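Trichothecene 15-O-acetyltransferase TRI3 (PDB 3FOT) transfers an acetyl group to the C-15 oxygen of trichothecene intermediates on the pathway to T-2 toxin in Fusarium sporotrichioides. Local coordinates at residues I306-Q311 with R391-S396; A313-L318 with E366-I371; I371-K376 with V383-S388. All coordinates share one frame; numbering follows the deposited sequence. Where two conformers were deposited one is given.

Contact 1. Residues I306-Q311 with R391-S396; sequences ISHLTQ and RNIKKS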
loop_
_atom_site.group_PDB
_atom_site.type_symbol
_atom_site.label_atom_id
_atom_site.label_comp_id
_atom_site.label_asym_id
_atom_site.label_seq_id
_atom_site.Cartn_x
_atom_site.Cartn_y
_atom_site.Cartn_z
ATOM N N ILE A 306 6.991 -14.308 -9.379
ATOM C CA ILE A 306 8.094 -13.390 -9.162
ATOM C C ILE A 306 8.115 -12.851 -7.725
ATOM O O ILE A 306 9.176 -12.509 -7.219
ATOM C CB ILE A 306 8.061 -12.258 -10.224
ATOM C CG1 ILE A 306 9.322 -11.404 -10.185
ATOM C CG2 ILE A 306 6.780 -11.419 -10.136
ATOM C CD1 ILE A 306 9.513 -10.527 -11.450
ATOM N N SER A 307 6.958 -12.791 -7.057
ATOM C CA SER A 307 6.938 -12.390 -5.638
ATOM C C SER A 307 7.677 -13.409 -4.735
ATOM O O SER A 307 8.403 -13.024 -3.796
ATOM C CB SER A 307 5.500 -12.243 -5.153
ATOM O OG SER A 307 4.943 -11.054 -5.633
ATOM N N HIS A 308 7.483 -14.699 -5.009
ATOM C CA HIS A 308 8.243 -15.749 -4.310
ATOM C C HIS A 308 9.728 -15.555 -4.563
ATOM O O HIS A 308 10.539 -15.596 -3.641
ATOM C CB HIS A 308 7.845 -17.146 -4.791
ATOM C CG HIS A 308 6.430 -17.511 -4.480
ATOM N ND1 HIS A 308 5.599 -18.101 -5.405
ATOM C CD2 HIS A 308 5.703 -17.386 -3.345
ATOM C CE1 HIS A 308 4.421 -18.332 -4.855
ATOM N NE2 HIS A 308 4.453 -17.904 -3.606
ATOM N N LEU A 309 10.077 -15.353 -5.828
ATOM C CA LEU A 309 11.482 -15.203 -6.212
ATOM C C LEU A 309 12.103 -13.988 -5.537
ATOM O O LEU A 309 13.250 -14.033 -5.101
ATOM C CB LEU A 309 11.620 -15.083 -7.728
ATOM C CG LEU A 309 13.102 -14.974 -8.126
ATOM C CD1 LEU A 309 13.835 -16.305 -7.842
ATOM C CD2 LEU A 309 13.284 -14.557 -9.579
ATOM N N THR A 310 11.346 -12.892 -5.476
ATOM C CA THR A 310 11.850 -11.702 -4.803
ATOM C C THR A 310 12.126 -11.988 -3.319
ATOM O O THR A 310 13.151 -11.591 -2.779
ATOM C CB THR A 310 10.904 -10.486 -4.973
ATOM O OG1 THR A 310 10.691 -10.270 -6.371
ATOM C CG2 THR A 310 11.517 -9.236 -4.386
ATOM N N GLN A 311 11.189 -12.651 -2.663
ATOM C CA GLN A 311 11.393 -13.003 -1.260
ATOM C C GLN A 311 12.638 -13.901 -1.074
ATOM O O GLN A 311 13.386 -13.754 -0.094
ATOM C CB GLN A 311 10.121 -13.649 -0.688
ATOM C CG GLN A 311 10.266 -14.161 0.750
ATOM C CD GLN A 311 10.405 -13.059 1.782
ATOM O OE1 GLN A 311 9.413 -12.694 2.441
ATOM N NE2 GLN A 311 11.631 -12.538 1.953
ATOM N N ARG A 391 10.645 -22.696 -2.867
ATOM C CA ARG A 391 9.804 -23.827 -2.463
ATOM C C ARG A 391 9.450 -23.763 -0.970
ATOM O O ARG A 391 8.309 -24.047 -0.606
ATOM C CB ARG A 391 10.469 -25.163 -2.819
ATOM C CG ARG A 391 10.715 -25.340 -4.317
ATOM C CD ARG A 391 11.092 -26.789 -4.711
ATOM N NE ARG A 391 11.427 -26.888 -6.142
ATOM C CZ ARG A 391 10.529 -26.888 -7.128
ATOM N NH1 ARG A 391 9.229 -26.805 -6.859
ATOM N NH2 ARG A 391 10.927 -26.974 -8.393
ATOM N N ASN A 392 10.421 -23.365 -0.140
ATOM C CA ASN A 392 10.222 -23.082 1.297
ATOM C C ASN A 392 9.193 -21.956 1.501
ATOM O O ASN A 392 8.280 -22.057 2.330
ATOM C CB ASN A 392 11.536 -22.652 1.974
ATOM C CG ASN A 392 12.426 -23.822 2.418
ATOM O OD1 ASN A 392 12.371 -24.243 3.562
ATOM N ND2 ASN A 392 13.281 -24.308 1.527
ATOM N N ILE A 393 9.352 -20.870 0.749
ATOM C CA ILE A 393 8.421 -19.740 0.814
ATOM C C ILE A 393 6.990 -20.147 0.448
ATOM O O ILE A 393 6.043 -19.868 1.195
ATOM C CB ILE A 393 8.912 -18.565 -0.070
ATOM C CG1 ILE A 393 10.217 -18.013 0.487
ATOM C CG2 ILE A 393 7.841 -17.407 -0.171
ATOM C CD1 ILE A 393 11.118 -17.389 -0.585
ATOM N N LYS A 394 6.828 -20.812 -0.691
ATOM C CA LYS A 394 5.493 -21.190 -1.137
ATOM C C LYS A 394 4.846 -22.158 -0.154
ATOM O O LYS A 394 3.668 -22.005 0.164
ATOM C CB LYS A 394 5.540 -21.781 -2.540
ATOM C CG LYS A 394 4.194 -22.287 -3.055
ATOM C CD LYS A 394 4.314 -22.753 -4.483
ATOM C CE LYS A 394 2.966 -23.170 -5.058
ATOM N NZ LYS A 394 1.938 -22.083 -4.932
ATOM N N LYS A 395 5.623 -23.125 0.338
ATOM C CA LYS A 395 5.145 -24.102 1.322
ATOM C C LYS A 395 4.676 -23.407 2.606
ATOM O O LYS A 395 3.603 -23.745 3.124
ATOM C CB LYS A 395 6.218 -25.169 1.595
ATOM C CG LYS A 395 5.965 -26.053 2.821
ATOM N N SER A 396 5.460 -22.441 3.096
ATOM C CA SER A 396 5.085 -21.594 4.235
ATOM C C SER A 396 3.741 -20.919 4.039
ATOM O O SER A 396 2.871 -20.972 4.918
ATOM C CB SER A 396 6.122 -20.476 4.462
ATOM O OG SER A 396 7.361 -20.969 4.863
#
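Ile393 carries most of the apolar packing, laying its methyl groups against His308 and Gln311, one turn apart on helix 306-321. With CG1 beside the backbone N (chi1 -65°), Ile393 CG2 is left opposite that nitrogen and comes to 3.8 Å from His308 CD2, an oblique approach as the two side chains slide past each other in opposite directions. The other branch leads CD1 to Gln311, 3.6 Å from Gln311 CG, and brings the same methyl 3.6 Å from the carbonyl oxygen His308 O. Gln311 meets it with the aliphatic part of a chain that bends at chi2 (69°), turning the amide aside.

A second kind of contact lies over the imidazole. Lys394 CB stands above one face of the His308 ring, off-centre toward its rim and 4.2 Å from His308 NE2.

Polar groups look beyond the interface. His308 ND1 accepts from the backbone N of Thr305, just before the helix, which restrains the ring's rotation. Lys394 NZ is bonded to Gly303 O and makes a cation-pi contact with Phe304; it lies 5.1 Å from His308 NE2, so a positive charge on the imidazole would probably be disfavoured.

The axes of segments 306-311 and 391-396 approach to 9.3 Å, with 117° between their N-to-C directions. Ser307 and Thr310 also touch Phe436 of strand 435-441 and Leu480 of strand 477-483, so helix 306-321 lies, at least in part, between these strands and helix 379-401. With no hydrogen bond between the segments, shape and van der Waals contact, rather than directional bonding, join the helices here.

Contact 2. Residues A313-L318 with E366-I371; sequences AIVLAL and ENLKSI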
loop_
_atom_site.group_PDB
_atom_site.type_symbol
_atom_site.label_atom_id
_atom_site.label_comp_id
_atom_site.label_asym_id
_atom_site.label_seq_id
_atom_site.Cartn_x
_atom_site.Cartn_y
_atom_site.Cartn_z
ATOM N N ALA A 313 15.311 -13.882 -3.070
ATOM C CA ALA A 313 16.475 -13.054 -3.344
ATOM C C ALA A 313 16.802 -12.143 -2.144
ATOM O O ALA A 313 17.983 -11.899 -1.815
ATOM C CB ALA A 313 16.228 -12.237 -4.621
ATOM N N ILE A 314 15.746 -11.681 -1.477
ATOM C CA ILE A 314 15.881 -10.913 -0.237
ATOM C C ILE A 314 16.678 -11.692 0.808
ATOM O O ILE A 314 17.601 -11.156 1.442
ATOM C CB ILE A 314 14.489 -10.481 0.289
ATOM C CG1 ILE A 314 13.983 -9.342 -0.618
ATOM C CG2 ILE A 314 14.536 -10.078 1.774
ATOM C CD1 ILE A 314 12.474 -9.023 -0.459
ATOM N N VAL A 315 16.301 -12.959 0.970
ATOM C CA VAL A 315 16.960 -13.865 1.925
ATOM C C VAL A 315 18.397 -14.164 1.523
ATOM O O VAL A 315 19.313 -14.014 2.344
ATOM C CB VAL A 315 16.102 -15.121 2.166
ATOM C CG1 VAL A 315 16.863 -16.169 2.981
ATOM C CG2 VAL A 315 14.854 -14.697 2.941
ATOM N N LEU A 316 18.623 -14.496 0.250
ATOM C CA LEU A 316 20.010 -14.732 -0.213
ATOM C C LEU A 316 20.881 -13.486 -0.061
ATOM O O LEU A 316 22.055 -13.583 0.332
ATOM C CB LEU A 316 20.055 -15.239 -1.670
ATOM C CG LEU A 316 20.053 -16.782 -1.850
ATOM C CD1 LEU A 316 18.878 -17.454 -1.179
ATOM C CD2 LEU A 316 20.075 -17.164 -3.328
ATOM N N ALA A 317 20.311 -12.312 -0.349
ATOM C CA ALA A 317 21.051 -11.046 -0.196
ATOM C C ALA A 317 21.367 -10.797 1.290
ATOM O O ALA A 317 22.440 -10.312 1.641
ATOM C CB ALA A 317 20.242 -9.865 -0.787
ATOM N N LEU A 318 20.442 -11.178 2.158
ATOM C CA LEU A 318 20.653 -11.030 3.598
ATOM C C LEU A 318 21.783 -11.950 4.090
ATOM O O LEU A 318 22.684 -11.505 4.824
ATOM C CB LEU A 318 19.362 -11.332 4.357
ATOM C CG LEU A 318 19.457 -11.314 5.877
ATOM C CD1 LEU A 318 19.672 -9.903 6.320
ATOM C CD2 LEU A 318 18.164 -11.896 6.460
ATOM N N GLU A 366 14.223 -22.743 6.706
ATOM C CA GLU A 366 15.235 -23.393 7.530
ATOM C C GLU A 366 16.419 -23.760 6.649
ATOM O O GLU A 366 16.375 -23.584 5.423
ATOM C CB GLU A 366 14.687 -24.668 8.189
ATOM C CG GLU A 366 13.364 -24.534 8.940
ATOM C CD GLU A 366 12.822 -25.899 9.346
ATOM O OE1 GLU A 366 11.593 -26.042 9.454
ATOM O OE2 GLU A 366 13.633 -26.838 9.549
ATOM N N ASN A 367 17.470 -24.277 7.283
ATOM C CA ASN A 367 18.725 -24.689 6.636
ATOM C C ASN A 367 19.313 -23.598 5.755
ATOM O O ASN A 367 19.590 -23.753 4.550
ATOM C CB ASN A 367 18.619 -26.033 5.917
ATOM C CG ASN A 367 19.981 -26.707 5.743
ATOM O OD1 ASN A 367 21.020 -26.172 6.150
ATOM N ND2 ASN A 367 19.975 -27.889 5.143
ATOM N N LEU A 368 19.548 -22.472 6.407
ATOM C CA LEU A 368 20.070 -21.301 5.717
ATOM C C LEU A 368 21.466 -21.544 5.134
ATOM O O LEU A 368 21.801 -20.999 4.074
ATOM C CB LEU A 368 20.039 -20.072 6.638
ATOM C CG LEU A 368 18.630 -19.665 7.103
ATOM C CD1 LEU A 368 18.684 -18.459 8.057
ATOM C CD2 LEU A 368 17.745 -19.343 5.907
ATOM N N LYS A 369 22.270 -22.395 5.773
ATOM C CA LYS A 369 23.617 -22.614 5.249
ATOM C C LYS A 369 23.551 -23.240 3.860
ATOM O O LYS A 369 24.358 -22.885 2.999
ATOM C CB LYS A 369 24.475 -23.500 6.180
ATOM C CG LYS A 369 25.936 -23.693 5.725
ATOM C CD LYS A 369 26.619 -22.396 5.225
ATOM C CE LYS A 369 28.068 -22.636 4.821
ATOM N NZ LYS A 369 28.242 -23.722 3.791
ATOM N N SER A 370 22.583 -24.136 3.646
ATOM C CA SER A 370 22.460 -24.872 2.380
ATOM C C SER A 370 22.045 -23.976 1.213
ATOM O O SER A 370 22.194 -24.385 0.068
ATOM C CB SER A 370 21.455 -26.027 2.487
ATOM O OG SER A 370 20.126 -25.511 2.575
ATOM N N ILE A 371 21.512 -22.785 1.512
ATOM C CA ILE A 371 21.133 -21.816 0.471
ATOM C C ILE A 371 22.009 -20.553 0.442
ATOM O O ILE A 371 21.703 -19.594 -0.287
ATOM C CB ILE A 371 19.603 -21.444 0.533
ATOM C CG1 ILE A 371 19.251 -20.710 1.837
ATOM C CG2 ILE A 371 18.736 -22.706 0.294
ATOM C CD1 ILE A 371 17.895 -20.003 1.785
#
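Ile371 CD1 fits between two neighbouring residues of helix 306-321, lying 4.1 Å from Val315 CG1 and 4.0 Å from Leu316 CD1. Its conformation explains the reach: CG1 sits between the backbone N and the carbonyl carbon (chi1 65°), normally a disfavoured place for a beta-branched chain, and the extended chi2 then carries CD1 forward to the helix. The isoleucine meets Leu316 at about a right angle, whereas its approach to Val315 is more slanting.

Val315 adopts the rotamer that puts CG1 opposite its own backbone N. That methyl touches both apolar residues of the loop segment, since it also faces Leu368 CD2 at a looser 4.4 Å. It is CD2, the branch of Leu368 not extended along chi2, that makes this approach, and the leucine side chain also touches Phe333, as does that of Val315. Leu316 is less relaxed: its chi1 of -92° is well away from a staggered value. In this pose Leu316 CG lies 3.6 Å from the carbonyl oxygen Ile371 O and CD1 remains beside the isoleucine methyl, while Val373, Ala385 and Leu386 pack around the same leucine.

The loop holds its shape with its own bonds. Ser370 OG donates to Asn367 O at 2.7 Å, in the carbonyl plane, and Ile371 N donates to Leu368 O at 3.1 Å, closing a short helix-like turn between strand 358-365 and helix 379-401. Thr372 OG1 is also bonded to Leu368 O.

The turn thus presents Leu368 and Ile371 to the helix and leaves Asn367, Lys369 and Ser370 on the exposed side. Across the interface itself no hydrogen bond forms: the contact is hydrophobic, resting on the fit of four branched aliphatic side chains.

Contact 3. Residues I371-K376 with V383-S388; sequences ITVSHK and VRALES. Unlike the reference sequence in segment 371-376: Thr372 (reference Ala).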
loop_
_atom_site.group_PDB
_atom_site.type_symbol
_atom_site.label_atom_id
_atom_site.label_comp_id
_atom_site.label_asym_id
_atom_site.label_seq_id
_atom_site.Cartn_x
_atom_site.Cartn_y
_atom_site.Cartn_z
ATOM N N ILE A 371 21.512 -22.785 1.512
ATOM C CA ILE A 371 21.133 -21.816 0.471
ATOM C C ILE A 371 22.009 -20.553 0.442
ATOM O O ILE A 371 21.703 -19.594 -0.287
ATOM C CB ILE A 371 19.603 -21.444 0.533
ATOM C CG1 ILE A 371 19.251 -20.710 1.837
ATOM C CG2 ILE A 371 18.736 -22.706 0.294
ATOM C CD1 ILE A 371 17.895 -20.003 1.785
ATOM N N THR A 372 23.071 -20.539 1.256
ATOM C CA THR A 372 24.020 -19.422 1.301
ATOM C C THR A 372 24.950 -19.474 0.095
ATOM O O THR A 372 25.824 -20.346 -0.015
ATOM C CB THR A 372 24.804 -19.381 2.645
ATOM O OG1 THR A 372 23.868 -19.269 3.723
ATOM C CG2 THR A 372 25.770 -18.194 2.699
ATOM N N VAL A 373 24.720 -18.560 -0.846
ATOM C CA VAL A 373 25.502 -18.490 -2.077
ATOM C C VAL A 373 25.972 -17.063 -2.303
ATOM O O VAL A 373 25.271 -16.106 -1.979
ATOM C CB VAL A 373 24.708 -18.958 -3.335
ATOM C CG1 VAL A 373 24.371 -20.427 -3.244
ATOM C CG2 VAL A 373 23.426 -18.116 -3.542
ATOM N N SER A 374 27.158 -16.913 -2.857
ATOM C CA SER A 374 27.629 -15.589 -3.200
ATOM C C SER A 374 27.267 -15.254 -4.645
ATOM O O SER A 374 26.841 -16.112 -5.417
ATOM C CB SER A 374 29.117 -15.481 -2.991
ATOM O OG SER A 374 29.746 -16.021 -4.102
ATOM N N HIS A 375 27.437 -13.983 -5.014
ATOM C CA HIS A 375 27.200 -13.588 -6.389
ATOM C C HIS A 375 28.277 -14.148 -7.330
ATOM O O HIS A 375 28.068 -14.209 -8.538
ATOM C CB HIS A 375 27.146 -12.064 -6.471
ATOM C CG HIS A 375 25.912 -11.477 -5.862
ATOM N ND1 HIS A 375 24.665 -11.641 -6.423
ATOM C CD2 HIS A 375 25.737 -10.688 -4.774
ATOM C CE1 HIS A 375 23.768 -10.993 -5.697
ATOM N NE2 HIS A 375 24.393 -10.401 -4.696
ATOM N N LYS A 376 29.407 -14.566 -6.766
ATOM C CA LYS A 376 30.524 -15.097 -7.560
ATOM C C LYS A 376 30.438 -16.618 -7.710
ATOM O O LYS A 376 31.198 -17.209 -8.486
ATOM C CB LYS A 376 31.867 -14.704 -6.924
ATOM C CG LYS A 376 32.202 -13.207 -7.048
ATOM C CD LYS A 376 33.136 -12.727 -5.934
ATOM C CE LYS A 376 33.510 -11.241 -6.125
ATOM N NZ LYS A 376 34.395 -10.724 -5.024
ATOM N N VAL A 383 20.916 -20.540 -8.771
ATOM C CA VAL A 383 19.587 -20.962 -9.210
ATOM C C VAL A 383 19.011 -21.992 -8.240
ATOM O O VAL A 383 17.851 -21.890 -7.851
ATOM C CB VAL A 383 19.645 -21.537 -10.669
ATOM C CG1 VAL A 383 18.377 -22.323 -11.070
ATOM C CG2 VAL A 383 19.910 -20.414 -11.661
ATOM N N ARG A 384 19.844 -22.950 -7.827
ATOM C CA ARG A 384 19.378 -24.038 -6.961
ATOM C C ARG A 384 19.000 -23.484 -5.592
ATOM O O ARG A 384 17.979 -23.884 -5.021
ATOM C CB ARG A 384 20.422 -25.165 -6.856
ATOM C CG ARG A 384 20.547 -26.000 -8.152
ATOM C CD ARG A 384 21.452 -27.259 -8.005
ATOM N NE ARG A 384 21.551 -27.985 -9.275
ATOM C CZ ARG A 384 20.663 -28.881 -9.711
ATOM N NH1 ARG A 384 19.590 -29.184 -8.988
ATOM N NH2 ARG A 384 20.838 -29.475 -10.884
ATOM N N ALA A 385 19.817 -22.549 -5.097
ATOM C CA ALA A 385 19.563 -21.890 -3.817
ATOM C C ALA A 385 18.251 -21.086 -3.898
ATOM O O ALA A 385 17.389 -21.180 -3.004
ATOM C CB ALA A 385 20.744 -20.983 -3.442
ATOM N N LEU A 386 18.092 -20.307 -4.968
ATOM C CA LEU A 386 16.845 -19.551 -5.153
ATOM C C LEU A 386 15.638 -20.468 -5.250
ATOM O O LEU A 386 14.605 -20.182 -4.639
ATOM C CB LEU A 386 16.942 -18.642 -6.387
ATOM C CG LEU A 386 17.876 -17.456 -6.202
ATOM C CD1 LEU A 386 18.324 -16.968 -7.585
ATOM C CD2 LEU A 386 17.178 -16.315 -5.408
ATOM N N GLU A 387 15.765 -21.560 -6.008
ATOM C CA GLU A 387 14.676 -22.538 -6.140
ATOM C C GLU A 387 14.297 -23.131 -4.780
ATOM O O GLU A 387 13.112 -23.239 -4.451
ATOM C CB GLU A 387 15.042 -23.645 -7.136
ATOM C CG GLU A 387 15.033 -23.182 -8.583
ATOM C CD GLU A 387 15.120 -24.311 -9.584
ATOM O OE1 GLU A 387 15.493 -24.045 -10.739
ATOM O OE2 GLU A 387 14.780 -25.454 -9.235
ATOM N N SER A 388 15.297 -23.502 -3.989
ATOM C CA SER A 388 15.065 -24.088 -2.648
ATOM C C SER A 388 14.281 -23.110 -1.784
ATOM O O SER A 388 13.276 -23.459 -1.142
ATOM C CB SER A 388 16.422 -24.372 -1.979
ATOM O OG SER A 388 16.272 -24.919 -0.679
#
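Ala385 CB nestles against Val373, both of whose methyls face it: Val373 CG1 lies 3.7 Å away and Val373 CG2 3.9 Å. The valine side chain has CG1 anti to its carbonyl carbon (chi1 -65°), which turns both branches onto the helix. Two residues earlier in the loop, the carbonyl oxygen Ile371 O also lies 3.6 Å from Ala385 CB. Because Ala385 extends no further than this methyl, the backbones can come very near, with Ile371 CA only 4.6 Å from Ala385 CA.

Ile371 applies a different branch here from the CD1 methyl it gives to helix 306-321. Its CG2, anti to the carbonyl carbon, reaches Ser388, one turn beyond Ala385 on the same side of helix 379-401. It lies against both heavy atoms of that side chain, 3.5 Å from Ser388 OG and 3.6 Å from Ser388 CB. The hydroxyl lies alongside the methyl at the more open margin of the contact.

The arrangement is a connection folded back along the helix it leads into: after strand 358-365 the chain passes the side of helix 379-401, then reverses to enter its first turn. An ST turn helps shape the reversal, Ser374 OG accepting from Lys376 N at 3.1 Å with a bent N-H...O angle of 135°. Ser374 N is in turn bonded to Asp377 OD2, just ahead of the helix.

Helix 500-516 borders this region, where the His375 ring stacks on Phe513 and its NE2 is hydrogen-bonded to Ser509 OG. Phe513 also touches Val373, and Leu316 of helix 306-321 packs against the same valine.

Overall arrangement
Helix 306-321 takes part in contacts 1 and 2, and helix 379-401 in contacts 1 and 3; the loop joining strand 358-365 to the latter helix supplies the remaining segments. Contact 2 is the buried one, wholly aliphatic where its side chains meet. Contacts 1 and 3 are partly buried and admit polar neighbours, an imidazole and a lysine in contact 1, a serine hydroxyl in contact 3. Contacts 2 and 3, their centres about 7 Å apart, share Ile371, while Leu316 continues the packing from one into the other. Contact 1, at the start of helix 306-321 and farther along helix 379-401, connects to contact 3 through Leu309 against Leu386. All lie away from His414, which binds 15-deacetylcalonectrin.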